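Local coordinates for protein beta-glucuronidase (uncultured Clostridium sp., PDB 6U7J) that hydrolyses beta-D-glucuronides to release glucuronic acid and probably helps to reactivate estrogens from their glucuronide conjugates in the gut, at residues B[306-311]-B[343-348]; B[185-190]-B[315-320]; B[555-560]-B[573-578]; B[347-352]-B[404-409]; B[99-104]-B[141-146]. All blocks are in the same frame, centred on the assembly; numbering follows the deposited sequence.

Overall arrangement
Contacts 1, 3 and 4 lie in the TIM-barrel part of the chain, contact 5 in the sugar-binding domain, and contact 2 joins the two. Contacts 1 and 2, with centres about 9 Å apart, are tied by Arg186 of 185-190, whose NH2 reaches Glu308 OE1 at 2.7 Å. A calcium ion lies about 4 Å from the side chains of both Ala345 and Pro187. Contact 3 meets contact 1 through Arg575 and Asp309, centres about 13 Å apart. Contact 4 continues along helix 346-355, which it shares with contact 1, and Glu347 on it pairs with Arg189 of contact 2. Contact 5 touches contact 2 where Gly99 N lies 3.1 Å from Pro187 O.

Contact 1 (B[306-311]-B[343-348]); sequences KHEDSD and PYAEEM
The two backbones come closest at Glu308 and Tyr344, with CA atoms 7.0 Å apart, so side chains and one backbone N-H do the bridging. Glu308 has CG anti to its own carbonyl carbon (chi1 -74°) and then runs straight out, sliding past Tyr344 in the reverse sense. Its CG lies over one face of the tyrosine ring, 4.1 Å from the centroid and displaced toward the rim, a CH-pi contact, and its carboxylate is nearly parallel to that ring. OE2 takes the N-H of Ala345 at 2.9 Å in an almost straight bond (169°), met on the syn side but 30° out of the carboxylate plane. Ala345 is the N-cap residue of helix 346-355, so the bond holds the peptide just ahead of the helix. The other oxygen, OE1, forms a salt bridge with Arg186, which draws the carboxylate from a second direction. At the far end of the ring, Tyr344 OH sits 3.4 Å from Lys306 CB, which lies at the ring edge. Lys306 CE meets Met348 CE at 4.1 Å, the two chains crossing at about a right angle, while NZ goes on to a salt bridge with Asp325. Lys306, Tyr344 and Met348 all rest on Phe337 of strand 336-338; Met348 also touches helix 319-332 at Asn322, and Pro343 leans on helix 386-403 at Leu399.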
# COMPACT_ATOMS: atom_id res chain seq x y z
N LYS B 306 5.87 -2.66 24.57
CA LYS B 306 4.63 -2.78 23.80
C LYS B 306 3.75 -1.54 24.00
O LYS B 306 4.23 -0.46 24.35
CB LYS B 306 3.92 -4.09 24.19
CG LYS B 306 4.65 -5.38 23.74
CD LYS B 306 3.96 -6.67 24.26
CE LYS B 306 2.97 -7.25 23.24
NZ LYS B 306 1.89 -6.28 22.82
N HIS B 307 2.46 -1.69 23.74
CA HIS B 307 1.45 -0.70 24.07
C HIS B 307 0.15 -1.45 24.13
O HIS B 307 0.02 -2.54 23.56
CB HIS B 307 1.36 0.43 23.02
CG HIS B 307 2.08 1.68 23.40
ND1 HIS B 307 1.78 2.42 24.54
CD2 HIS B 307 3.08 2.36 22.77
CE1 HIS B 307 2.58 3.47 24.60
NE2 HIS B 307 3.38 3.45 23.55
N GLU B 308 -0.82 -0.89 24.85
CA GLU B 308 -2.18 -1.40 24.77
C GLU B 308 -2.86 -0.56 23.69
O GLU B 308 -3.22 0.61 23.92
CB GLU B 308 -2.87 -1.36 26.13
CG GLU B 308 -2.33 -2.47 27.05
CD GLU B 308 -3.10 -2.60 28.37
OE1 GLU B 308 -3.45 -1.55 28.97
OE2 GLU B 308 -3.36 -3.76 28.79
N ASP B 309 -2.99 -1.15 22.51
CA ASP B 309 -3.39 -0.44 21.30
C ASP B 309 -3.75 -1.45 20.23
O ASP B 309 -2.99 -2.40 20.00
CB ASP B 309 -2.26 0.48 20.80
CG ASP B 309 -2.56 1.08 19.44
OD1 ASP B 309 -2.42 0.38 18.42
OD2 ASP B 309 -2.93 2.27 19.38
N SER B 310 -4.89 -1.27 19.57
CA SER B 310 -5.24 -2.04 18.38
C SER B 310 -6.32 -1.28 17.63
O SER B 310 -6.85 -0.28 18.12
CB SER B 310 -5.71 -3.46 18.71
OG SER B 310 -6.89 -3.41 19.49
N ASP B 311 -6.64 -1.76 16.42
CA ASP B 311 -7.63 -1.07 15.60
C ASP B 311 -8.97 -1.01 16.32
O ASP B 311 -9.33 -1.90 17.09
CB ASP B 311 -7.80 -1.78 14.26
CG ASP B 311 -6.58 -1.60 13.34
OD1 ASP B 311 -5.87 -0.58 13.43
OD2 ASP B 311 -6.36 -2.49 12.49
N PRO B 343 0.89 0.51 33.45
CA PRO B 343 0.55 -0.90 33.72
C PRO B 343 -0.46 -1.44 32.71
O PRO B 343 -1.35 -0.72 32.25
CB PRO B 343 -0.06 -0.86 35.14
CG PRO B 343 0.50 0.39 35.75
CD PRO B 343 0.69 1.38 34.63
N TYR B 344 -0.32 -2.71 32.37
CA TYR B 344 -1.24 -3.37 31.47
C TYR B 344 -2.34 -4.07 32.28
O TYR B 344 -2.29 -4.14 33.51
CB TYR B 344 -0.51 -4.38 30.58
CG TYR B 344 0.47 -3.77 29.57
CD1 TYR B 344 0.58 -2.38 29.42
CD2 TYR B 344 1.29 -4.58 28.77
CE1 TYR B 344 1.46 -1.81 28.50
CE2 TYR B 344 2.19 -4.03 27.86
CZ TYR B 344 2.27 -2.65 27.72
OH TYR B 344 3.16 -2.08 26.82
N ALA B 345 -3.35 -4.57 31.56
CA ALA B 345 -4.41 -5.34 32.18
C ALA B 345 -3.82 -6.54 32.91
O ALA B 345 -2.81 -7.11 32.50
CB ALA B 345 -5.42 -5.79 31.13
N GLU B 346 -4.46 -6.92 34.02
CA GLU B 346 -3.98 -8.07 34.78
C GLU B 346 -4.03 -9.35 33.97
O GLU B 346 -3.20 -10.24 34.19
CB GLU B 346 -4.79 -8.23 36.07
CG GLU B 346 -4.84 -6.96 36.86
CD GLU B 346 -5.45 -7.14 38.21
OE1 GLU B 346 -4.85 -7.89 39.04
OE2 GLU B 346 -6.54 -6.54 38.44
N GLU B 347 -4.98 -9.46 33.04
CA GLU B 347 -5.04 -10.63 32.16
C GLU B 347 -3.71 -10.85 31.44
O GLU B 347 -3.24 -11.98 31.33
CB GLU B 347 -6.17 -10.47 31.14
CG GLU B 347 -7.58 -10.63 31.70
CD GLU B 347 -8.02 -9.42 32.51
OE1 GLU B 347 -7.32 -8.39 32.46
OE2 GLU B 347 -9.08 -9.51 33.19
N MET B 348 -3.07 -9.77 30.96
CA MET B 348 -1.77 -9.89 30.30
C MET B 348 -0.70 -10.35 31.28
O MET B 348 0.15 -11.19 30.94
CB MET B 348 -1.39 -8.56 29.64
CG MET B 348 -0.18 -8.60 28.66
SD MET B 348 -0.30 -9.85 27.33
CE MET B 348 0.93 -9.27 26.14

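Contact 2 (B[185-190]-B[315-320])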
# COMPACT_ATOMS: atom_id res chain seq x y z
N HIS B 185 -11.42 0.94 29.69
CA HIS B 185 -10.55 0.08 28.91
C HIS B 185 -10.49 -1.37 29.39
O HIS B 185 -9.98 -2.22 28.64
CB HIS B 185 -9.12 0.64 28.90
CG HIS B 185 -8.99 1.90 28.12
ND1 HIS B 185 -8.18 2.94 28.51
CD2 HIS B 185 -9.57 2.30 26.96
CE1 HIS B 185 -8.25 3.91 27.61
NE2 HIS B 185 -9.10 3.55 26.67
N ARG B 186 -10.97 -1.66 30.59
CA ARG B 186 -10.83 -2.97 31.21
C ARG B 186 -12.16 -3.41 31.81
O ARG B 186 -13.05 -2.58 32.04
CB ARG B 186 -9.72 -2.94 32.27
CG ARG B 186 -8.36 -2.75 31.59
CD ARG B 186 -7.19 -2.68 32.54
NE ARG B 186 -6.02 -2.17 31.82
CZ ARG B 186 -4.93 -1.69 32.39
NH1 ARG B 186 -4.84 -1.65 33.73
NH2 ARG B 186 -3.94 -1.25 31.64
N PRO B 187 -12.35 -4.72 32.01
CA PRO B 187 -13.65 -5.23 32.44
C PRO B 187 -14.18 -4.56 33.70
O PRO B 187 -13.42 -4.27 34.63
CB PRO B 187 -13.38 -6.72 32.70
CG PRO B 187 -12.24 -7.05 31.80
CD PRO B 187 -11.40 -5.81 31.71
N VAL B 188 -15.49 -4.31 33.71
CA VAL B 188 -16.22 -3.89 34.90
C VAL B 188 -16.86 -5.13 35.52
O VAL B 188 -17.47 -5.94 34.81
CB VAL B 188 -17.29 -2.84 34.57
CG1 VAL B 188 -18.03 -2.37 35.87
CG2 VAL B 188 -16.68 -1.66 33.86
N ARG B 189 -16.71 -5.30 36.83
CA ARG B 189 -17.16 -6.51 37.50
C ARG B 189 -17.90 -6.14 38.78
O ARG B 189 -17.45 -5.28 39.54
CB ARG B 189 -15.97 -7.43 37.83
CG ARG B 189 -15.02 -7.68 36.67
CD ARG B 189 -14.23 -8.97 36.84
NE ARG B 189 -13.18 -9.12 35.83
CZ ARG B 189 -12.85 -10.27 35.23
NH1 ARG B 189 -13.48 -11.40 35.52
NH2 ARG B 189 -11.89 -10.27 34.32
N LEU B 190 -19.04 -6.79 39.00
CA LEU B 190 -19.68 -6.85 40.31
C LEU B 190 -19.43 -8.25 40.88
O LEU B 190 -19.76 -9.24 40.22
CB LEU B 190 -21.17 -6.56 40.22
CG LEU B 190 -21.91 -6.58 41.57
CD1 LEU B 190 -21.65 -5.29 42.35
CD2 LEU B 190 -23.39 -6.81 41.38
N LYS B 315 -7.20 1.46 23.34
CA LYS B 315 -6.50 0.76 24.40
C LYS B 315 -7.37 -0.28 25.10
O LYS B 315 -7.00 -0.74 26.20
CB LYS B 315 -5.98 1.75 25.45
CG LYS B 315 -5.33 3.01 24.85
CD LYS B 315 -4.49 3.73 25.88
CE LYS B 315 -3.19 2.98 26.16
NZ LYS B 315 -2.26 3.03 24.98
N GLY B 316 -8.50 -0.66 24.52
CA GLY B 316 -9.39 -1.59 25.19
C GLY B 316 -8.82 -3.01 25.20
O GLY B 316 -8.16 -3.44 24.25
N LEU B 317 -9.09 -3.73 26.29
CA LEU B 317 -8.59 -5.09 26.45
C LEU B 317 -9.17 -6.01 25.39
O LEU B 317 -10.36 -5.97 25.09
CB LEU B 317 -8.93 -5.62 27.84
CG LEU B 317 -8.70 -7.12 28.10
CD1 LEU B 317 -7.21 -7.44 28.12
CD2 LEU B 317 -9.40 -7.55 29.42
N ASP B 318 -8.31 -6.86 24.84
CA ASP B 318 -8.68 -7.76 23.75
C ASP B 318 -7.86 -9.02 23.96
O ASP B 318 -6.68 -9.06 23.62
CB ASP B 318 -8.39 -7.12 22.40
CG ASP B 318 -8.86 -7.98 21.23
OD1 ASP B 318 -9.11 -9.20 21.40
OD2 ASP B 318 -8.99 -7.43 20.11
N GLU B 319 -8.48 -10.06 24.51
CA GLU B 319 -7.70 -11.22 24.89
C GLU B 319 -7.32 -12.06 23.69
O GLU B 319 -6.28 -12.74 23.71
CB GLU B 319 -8.46 -12.03 25.93
CG GLU B 319 -8.47 -11.28 27.24
CD GLU B 319 -8.86 -12.15 28.38
OE1 GLU B 319 -7.96 -12.76 29.00
OE2 GLU B 319 -10.07 -12.24 28.63
N ALA B 320 -8.13 -12.02 22.63
CA ALA B 320 -7.72 -12.69 21.40
C ALA B 320 -6.47 -12.03 20.85
O ALA B 320 -5.54 -12.72 20.43
CB ALA B 320 -8.86 -12.66 20.38
O HOH W 1 -6.26 -2.68 28.80
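Lys315 sets its CB over the imidazole of His185, and the chain can be followed from there. CB stands almost exactly above the ring centre, 3.7 Å from the centroid and 6° off the normal, a CH-pi contact on the face. CG and CD then pass the CE1 corner of His185, each 4.1 Å from that atom. The chain bends at chi3 (74°) and again at chi4, which turns CE and NZ off the ring, and NZ ends in hydrogen bonds to Tyr342 OH and Glu308 O. Next to this CH-pi contact the backbones themselves join: Leu317 N donates to His185 O at 2.9 Å, and the Gly316 CA-H points at the same oxygen. Leu317 CD2 packs on Pro187 CD at 3.5 Å, the two side chains crossing at about a right angle. One water accepts from Arg186 NE, at the guanidinium edge, and gives a weak bond to Lys315 O. The contact thus seats the sugar-binding domain on the barrel: strand 188-193, which leads out of His185 and Pro187, pairs with strands 20-32 and 93-98, while 315-320 runs into helix 319-332 and Leu317 also touches Glu347 of helix 346-355.

Contact 3 (B[555-560]-B[573-578]); sequences DFMTAF and FTRERQ
Arg575 reaches across to Asp555 and Met557 because its CG is anti to the backbone N (chi1 -162°) and the chain stays extended from CG to NE. On the way CG passes 3.4 Å from Asp555 O, and the guanidinium ends with one face against Met557: CG of that methionine is 3.5 Å from Arg575 NH2. The methionine bends at chi2 and chi3, which carries its far end off from the arginine. NE of Arg575 makes a salt bridge to Asp309 and NH1 another to Asp311, while NH2 bonds to Tyr181 OH, so the group is gripped at all three nitrogens. The backbones join through Asp555 N, which donates to Phe573 O at 3.1 Å. Both segments belong to the long connection between strand 545-551, a parallel strand of the TIM barrel, and helix 581-592. Within it, Thr574 to Arg577 form a type I beta turn closed by Arg577 N on Thr574 O, and Thr574 OG1 accepts from Gln578 N. NH1 of Arg577 folds back onto Arg575 O at 2.9 Å. Two waters bridge the segments. One lies between Asp555 O and Arg577 NH1, accepting from the arginine; the other donates to Asp555 OD2 at 2.8 Å and accepts from Arg575 N at 3.0 Å. The Asp555 carboxylate also has Lys580 as a salt-bridge partner through OD1, a cation that probably favours its ionised form. Lys517 of the third subunit packs on Met557, and Leu518 N of the fourth subunit bonds to Gln578 OE1.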
# COMPACT_ATOMS: atom_id res chain seq x y z
N ASP B 555 2.98 -1.35 15.13
CA ASP B 555 2.51 -0.01 14.81
C ASP B 555 1.35 0.35 15.75
O ASP B 555 0.49 -0.48 16.02
CB ASP B 555 2.06 0.06 13.34
CG ASP B 555 3.23 -0.20 12.33
OD1 ASP B 555 4.40 -0.12 12.71
OD2 ASP B 555 2.96 -0.49 11.13
N PHE B 556 1.36 1.58 16.27
CA PHE B 556 0.33 2.01 17.23
C PHE B 556 -0.01 3.48 16.99
O PHE B 556 0.72 4.21 16.32
CB PHE B 556 0.80 1.83 18.68
CG PHE B 556 2.01 2.63 19.04
CD1 PHE B 556 1.87 3.92 19.58
CD2 PHE B 556 3.29 2.09 18.87
CE1 PHE B 556 3.00 4.67 19.91
CE2 PHE B 556 4.43 2.84 19.21
CZ PHE B 556 4.29 4.12 19.73
N MET B 557 -1.13 3.92 17.57
CA MET B 557 -1.63 5.25 17.28
C MET B 557 -0.95 6.29 18.16
O MET B 557 -0.59 6.01 19.30
CB MET B 557 -3.14 5.34 17.48
CG MET B 557 -3.93 5.38 16.17
SD MET B 557 -3.55 6.75 15.05
CE MET B 557 -4.33 8.12 15.87
N THR B 558 -0.78 7.49 17.61
CA THR B 558 -0.19 8.62 18.31
C THR B 558 -1.06 9.85 18.12
O THR B 558 -1.89 9.92 17.20
CB THR B 558 1.22 8.97 17.79
OG1 THR B 558 1.10 9.51 16.47
CG2 THR B 558 2.14 7.76 17.76
N ALA B 559 -0.85 10.85 18.97
CA ALA B 559 -1.36 12.17 18.68
C ALA B 559 -0.87 12.62 17.30
O ALA B 559 0.20 12.20 16.84
CB ALA B 559 -0.94 13.16 19.77
N PHE B 560 -1.68 13.43 16.62
CA PHE B 560 -1.35 13.82 15.25
C PHE B 560 -0.11 14.70 15.22
O PHE B 560 0.06 15.58 16.07
CB PHE B 560 -2.52 14.57 14.61
CG PHE B 560 -3.80 13.85 14.70
CD1 PHE B 560 -3.93 12.57 14.18
CD2 PHE B 560 -4.89 14.43 15.34
CE1 PHE B 560 -5.12 11.88 14.29
CE2 PHE B 560 -6.08 13.75 15.45
CZ PHE B 560 -6.20 12.47 14.93
N PHE B 573 5.91 -5.50 13.77
CA PHE B 573 4.68 -6.01 13.19
C PHE B 573 3.74 -4.85 12.86
O PHE B 573 3.84 -3.75 13.41
CB PHE B 573 4.00 -6.98 14.17
CG PHE B 573 4.82 -8.20 14.50
CD1 PHE B 573 4.78 -9.32 13.67
CD2 PHE B 573 5.63 -8.23 15.63
CE1 PHE B 573 5.54 -10.45 13.97
CE2 PHE B 573 6.38 -9.36 15.95
CZ PHE B 573 6.35 -10.47 15.11
N THR B 574 2.81 -5.09 11.94
CA THR B 574 1.81 -4.07 11.66
C THR B 574 0.83 -3.97 12.82
O THR B 574 0.86 -4.80 13.75
CB THR B 574 1.06 -4.38 10.37
OG1 THR B 574 0.27 -5.56 10.57
CG2 THR B 574 2.06 -4.60 9.19
N ARG B 575 -0.05 -2.97 12.77
CA ARG B 575 -1.07 -2.86 13.81
C ARG B 575 -1.95 -4.09 13.81
O ARG B 575 -2.50 -4.47 14.85
CB ARG B 575 -1.91 -1.59 13.64
CG ARG B 575 -2.70 -1.16 14.90
CD ARG B 575 -3.17 0.27 14.78
NE ARG B 575 -3.62 0.88 16.04
CZ ARG B 575 -4.65 1.71 16.14
NH1 ARG B 575 -5.37 2.02 15.07
NH2 ARG B 575 -4.95 2.23 17.32
N GLU B 576 -2.07 -4.74 12.66
CA GLU B 576 -2.88 -5.94 12.52
C GLU B 576 -2.07 -7.22 12.73
O GLU B 576 -2.52 -8.31 12.36
CB GLU B 576 -3.56 -5.93 11.15
CG GLU B 576 -4.52 -4.71 10.96
CD GLU B 576 -3.78 -3.41 10.62
OE1 GLU B 576 -2.66 -3.47 10.06
OE2 GLU B 576 -4.32 -2.32 10.92
N ARG B 577 -0.88 -7.11 13.32
CA ARG B 577 -0.11 -8.25 13.83
C ARG B 577 0.42 -9.13 12.69
O ARG B 577 0.38 -10.36 12.76
CB ARG B 577 -0.91 -9.10 14.83
CG ARG B 577 -1.43 -8.40 16.12
CD ARG B 577 -0.78 -7.08 16.48
NE ARG B 577 -0.91 -6.75 17.90
CZ ARG B 577 -1.20 -5.53 18.38
NH1 ARG B 577 -1.42 -4.49 17.56
NH2 ARG B 577 -1.28 -5.35 19.69
N GLN B 578 0.92 -8.49 11.63
CA GLN B 578 1.64 -9.21 10.59
C GLN B 578 3.05 -8.64 10.46
O GLN B 578 3.24 -7.43 10.58
CB GLN B 578 0.91 -9.13 9.23
CG GLN B 578 -0.55 -9.62 9.24
CD GLN B 578 -0.69 -11.09 9.65
OE1 GLN B 578 0.29 -11.85 9.67
NE2 GLN B 578 -1.92 -11.49 9.98
O HOH W 2 -0.65 -1.81 18.22
O HOH W 3 0.19 -0.75 10.83

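Contact 4 (B[347-352]-B[404-409])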
# COMPACT_ATOMS: atom_id res chain seq x y z
N GLU B 347 -4.98 -9.46 33.04
CA GLU B 347 -5.04 -10.63 32.16
C GLU B 347 -3.71 -10.85 31.44
O GLU B 347 -3.24 -11.98 31.33
CB GLU B 347 -6.17 -10.47 31.14
CG GLU B 347 -7.58 -10.63 31.70
CD GLU B 347 -8.02 -9.42 32.51
OE1 GLU B 347 -7.32 -8.39 32.46
OE2 GLU B 347 -9.08 -9.51 33.19
N MET B 348 -3.07 -9.77 30.96
CA MET B 348 -1.77 -9.89 30.30
C MET B 348 -0.70 -10.35 31.28
O MET B 348 0.15 -11.19 30.94
CB MET B 348 -1.39 -8.56 29.64
CG MET B 348 -0.18 -8.60 28.66
SD MET B 348 -0.30 -9.85 27.33
CE MET B 348 0.93 -9.27 26.14
N MET B 349 -0.73 -9.84 32.51
CA MET B 349 0.24 -10.26 33.52
C MET B 349 0.06 -11.73 33.89
O MET B 349 1.04 -12.47 34.06
CB MET B 349 0.12 -9.37 34.77
CG MET B 349 0.25 -7.89 34.46
SD MET B 349 1.77 -7.49 33.57
CE MET B 349 2.94 -7.90 34.84
N GLN B 350 -1.19 -12.18 34.03
CA GLN B 350 -1.43 -13.61 34.26
C GLN B 350 -0.94 -14.45 33.09
O GLN B 350 -0.33 -15.51 33.29
CB GLN B 350 -2.91 -13.86 34.53
CG GLN B 350 -3.42 -13.24 35.81
CD GLN B 350 -4.92 -12.99 35.77
OE1 GLN B 350 -5.62 -13.44 34.85
NE2 GLN B 350 -5.42 -12.26 36.76
N MET B 351 -1.19 -13.99 31.86
CA MET B 351 -0.70 -14.73 30.70
C MET B 351 0.82 -14.89 30.75
O MET B 351 1.35 -15.98 30.52
CB MET B 351 -1.15 -14.02 29.42
CG MET B 351 -1.05 -14.84 28.14
SD MET B 351 -2.09 -14.16 26.81
CE MET B 351 -3.47 -13.58 27.79
N ALA B 352 1.54 -13.80 31.05
CA ALA B 352 2.99 -13.87 31.15
C ALA B 352 3.42 -14.82 32.27
O ALA B 352 4.45 -15.51 32.14
CB ALA B 352 3.56 -12.48 31.39
N LYS B 404 2.48 -7.55 42.99
CA LYS B 404 3.60 -8.02 43.82
C LYS B 404 3.77 -9.53 43.75
O LYS B 404 4.89 -10.03 43.86
CB LYS B 404 3.39 -7.60 45.28
CG LYS B 404 2.04 -8.02 45.86
CD LYS B 404 1.76 -7.36 47.19
CE LYS B 404 0.47 -7.92 47.78
NZ LYS B 404 0.11 -7.26 49.06
N ASN B 405 2.68 -10.27 43.57
CA ASN B 405 2.73 -11.72 43.60
C ASN B 405 2.98 -12.34 42.23
O ASN B 405 3.00 -13.57 42.12
CB ASN B 405 1.44 -12.26 44.21
CG ASN B 405 1.30 -11.87 45.67
OD1 ASN B 405 2.29 -11.86 46.40
ND2 ASN B 405 0.08 -11.54 46.09
N HIS B 406 3.16 -11.53 41.20
CA HIS B 406 3.45 -12.04 39.87
C HIS B 406 4.92 -12.44 39.73
O HIS B 406 5.80 -11.57 39.75
CB HIS B 406 3.08 -11.00 38.81
CG HIS B 406 1.60 -10.90 38.54
ND1 HIS B 406 0.82 -11.99 38.23
CD2 HIS B 406 0.78 -9.82 38.49
CE1 HIS B 406 -0.43 -11.59 38.03
NE2 HIS B 406 -0.47 -10.28 38.18
N PRO B 407 5.24 -13.73 39.59
CA PRO B 407 6.61 -14.10 39.26
C PRO B 407 7.07 -13.55 37.92
O PRO B 407 8.29 -13.39 37.72
CB PRO B 407 6.57 -15.63 39.24
CG PRO B 407 5.13 -15.94 38.88
CD PRO B 407 4.31 -14.88 39.54
N CYS B 408 6.18 -13.24 36.98
CA CYS B 408 6.70 -12.74 35.71
C CYS B 408 7.38 -11.36 35.89
O CYS B 408 8.33 -11.06 35.15
CB CYS B 408 5.60 -12.72 34.64
SG CYS B 408 4.33 -11.44 34.92
N VAL B 409 6.99 -10.58 36.90
CA VAL B 409 7.58 -9.27 37.09
C VAL B 409 8.95 -9.40 37.75
O VAL B 409 9.05 -9.82 38.91
CB VAL B 409 6.68 -8.36 37.92
CG1 VAL B 409 7.38 -7.03 38.27
CG2 VAL B 409 5.40 -8.11 37.16
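Met349 touches three residues of 404-409. Its CB lies over one face of the His406 ring, 3.9 Å from the centroid and shifted toward the rim beside NE2, a CH-pi contact. Bent at chi2 and chi3 (-55° and -66°), the chain curls round to put CE 3.4 Å from Val409 CG2, tighter than usual for two carbons, and 3.8 Å from Cys408 SG. Ala352, one helical turn on, brings its CB to the same SG at 3.8 Å. Gln350 CG comes to the edge of the His406 ring, 4.1 Å from CE1. In the next shell, Asp353 of the same helix grips the turn twice, OD2 at the His406 side chain through ND1 and OD1 at the backbone N of Cys408. The type I turn from His406 to Val409 leads into barrel strand 409-416, and Met349 and Ala352 also rest on Val359 of the adjacent strand 358-362. What joins helix 346-355 to the start of strand 409-416 is therefore mostly methyl, methylene and sulfur contact directly across the two segments, with the polar grip supplied by one aspartate, whose nearby charge would probably favour a protonated His406.

Contact 5 (B[99-104]-B[141-146]); sequences GSVTHH and VAVGNI
The imidazoles of His103 and His104 both turn edges to 141-146. His103 carries Thr102 CG2 over the centre of one face, 3.6 Å above the plane, and has Asn145 CA at its edge. On one face of the His104 ring lies CB of His103, again over the centre, and the edge is turned to Ile146. The backbones of these two residues, set against Gly144, make a classic beta bulge where strand 104-109 joins strand 135-144 in the antiparallel sheet of the sugar-binding domain: two residues on one side are matched to the single Gly144 on the other, whose carbonyl oxygen accepts from His103 N at 2.8 Å and from His104 N at 3.0 Å, the latter in the carbonyl plane. Gly144 N returns a bond to His104 O at 2.9 Å; with His104 N to Gly144 O, this makes them an antiparallel hydrogen-bonded pair. The peptide bond between Thr102 and His103 is cis. Before the bulge, Val101 CG1 packs on Val143 CG2 at 3.7 Å, while Val143 CG1 presses to 3.3 Å from Thr102 O. His103 NE2 is held by Asn180. With CG beside its backbone N (chi1 -48°), the His104 ring reaches past the end of strand 135-144, and its NE2 donates to Ile146 O at 2.7 Å, with that oxygen only 9° out of the ring plane.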
# COMPACT_ATOMS: atom_id res chain seq x y z
N GLY B 99 -11.55 -2.40 36.32
CA GLY B 99 -10.17 -2.73 36.00
C GLY B 99 -9.35 -1.48 35.74
O GLY B 99 -8.18 -1.40 36.12
N SER B 100 -9.98 -0.48 35.12
CA SER B 100 -9.39 0.84 34.93
C SER B 100 -10.42 1.74 34.25
O SER B 100 -11.29 1.26 33.52
CB SER B 100 -8.10 0.77 34.10
OG SER B 100 -8.40 0.52 32.75
N VAL B 101 -10.32 3.04 34.51
CA VAL B 101 -11.07 4.08 33.82
C VAL B 101 -10.06 5.17 33.51
O VAL B 101 -9.38 5.66 34.42
CB VAL B 101 -12.22 4.64 34.68
CG1 VAL B 101 -12.84 5.87 34.03
CG2 VAL B 101 -13.28 3.58 34.93
N THR B 102 -9.96 5.55 32.24
CA THR B 102 -8.88 6.40 31.75
C THR B 102 -9.42 7.77 31.38
O THR B 102 -10.19 7.89 30.42
CB THR B 102 -8.24 5.74 30.53
OG1 THR B 102 -7.96 4.37 30.82
CG2 THR B 102 -6.97 6.46 30.12
N HIS B 103 -9.00 8.82 32.09
CA HIS B 103 -8.00 8.79 33.16
C HIS B 103 -8.62 8.91 34.55
O HIS B 103 -8.09 8.37 35.52
CB HIS B 103 -7.01 9.94 32.99
CG HIS B 103 -6.13 9.81 31.78
ND1 HIS B 103 -5.00 9.02 31.77
CD2 HIS B 103 -6.20 10.40 30.56
CE1 HIS B 103 -4.40 9.13 30.60
NE2 HIS B 103 -5.11 9.95 29.85
N HIS B 104 -9.73 9.64 34.62
CA HIS B 104 -10.37 10.03 35.88
C HIS B 104 -11.81 9.54 35.90
O HIS B 104 -12.50 9.59 34.88
CB HIS B 104 -10.35 11.55 36.04
CG HIS B 104 -9.00 12.16 35.79
ND1 HIS B 104 -7.89 11.84 36.54
CD2 HIS B 104 -8.59 13.06 34.87
CE1 HIS B 104 -6.85 12.52 36.09
NE2 HIS B 104 -7.25 13.27 35.07
N VAL B 141 -21.09 6.38 35.06
CA VAL B 141 -19.64 6.57 35.19
C VAL B 141 -19.24 7.79 34.38
O VAL B 141 -19.34 7.77 33.14
CB VAL B 141 -18.85 5.35 34.73
CG1 VAL B 141 -17.36 5.64 34.81
CG2 VAL B 141 -19.21 4.12 35.56
N ALA B 142 -18.78 8.84 35.05
CA ALA B 142 -18.16 9.97 34.36
C ALA B 142 -16.69 9.67 34.15
O ALA B 142 -16.00 9.23 35.08
CB ALA B 142 -18.32 11.27 35.16
N VAL B 143 -16.21 9.89 32.92
CA VAL B 143 -14.86 9.54 32.49
C VAL B 143 -14.21 10.81 31.95
O VAL B 143 -14.72 11.42 31.00
CB VAL B 143 -14.87 8.44 31.41
CG1 VAL B 143 -13.45 8.12 30.90
CG2 VAL B 143 -15.55 7.17 31.93
N GLY B 144 -13.09 11.22 32.54
CA GLY B 144 -12.41 12.45 32.16
C GLY B 144 -11.00 12.16 31.66
O GLY B 144 -10.31 11.31 32.21
N ASN B 145 -10.58 12.90 30.63
CA ASN B 145 -9.31 12.60 29.96
C ASN B 145 -8.26 13.70 30.11
O ASN B 145 -7.23 13.65 29.43
CB ASN B 145 -9.54 12.31 28.48
CG ASN B 145 -10.04 13.52 27.71
OD1 ASN B 145 -9.92 14.66 28.15
ND2 ASN B 145 -10.62 13.26 26.54
N ILE B 146 -8.49 14.68 30.96
CA ILE B 146 -7.58 15.81 31.08
C ILE B 146 -6.37 15.41 31.91
O ILE B 146 -6.49 14.74 32.94
CB ILE B 146 -8.32 17.01 31.68
CG1 ILE B 146 -9.31 17.53 30.64
CG2 ILE B 146 -7.34 18.10 32.10
CD1 ILE B 146 -10.24 18.55 31.16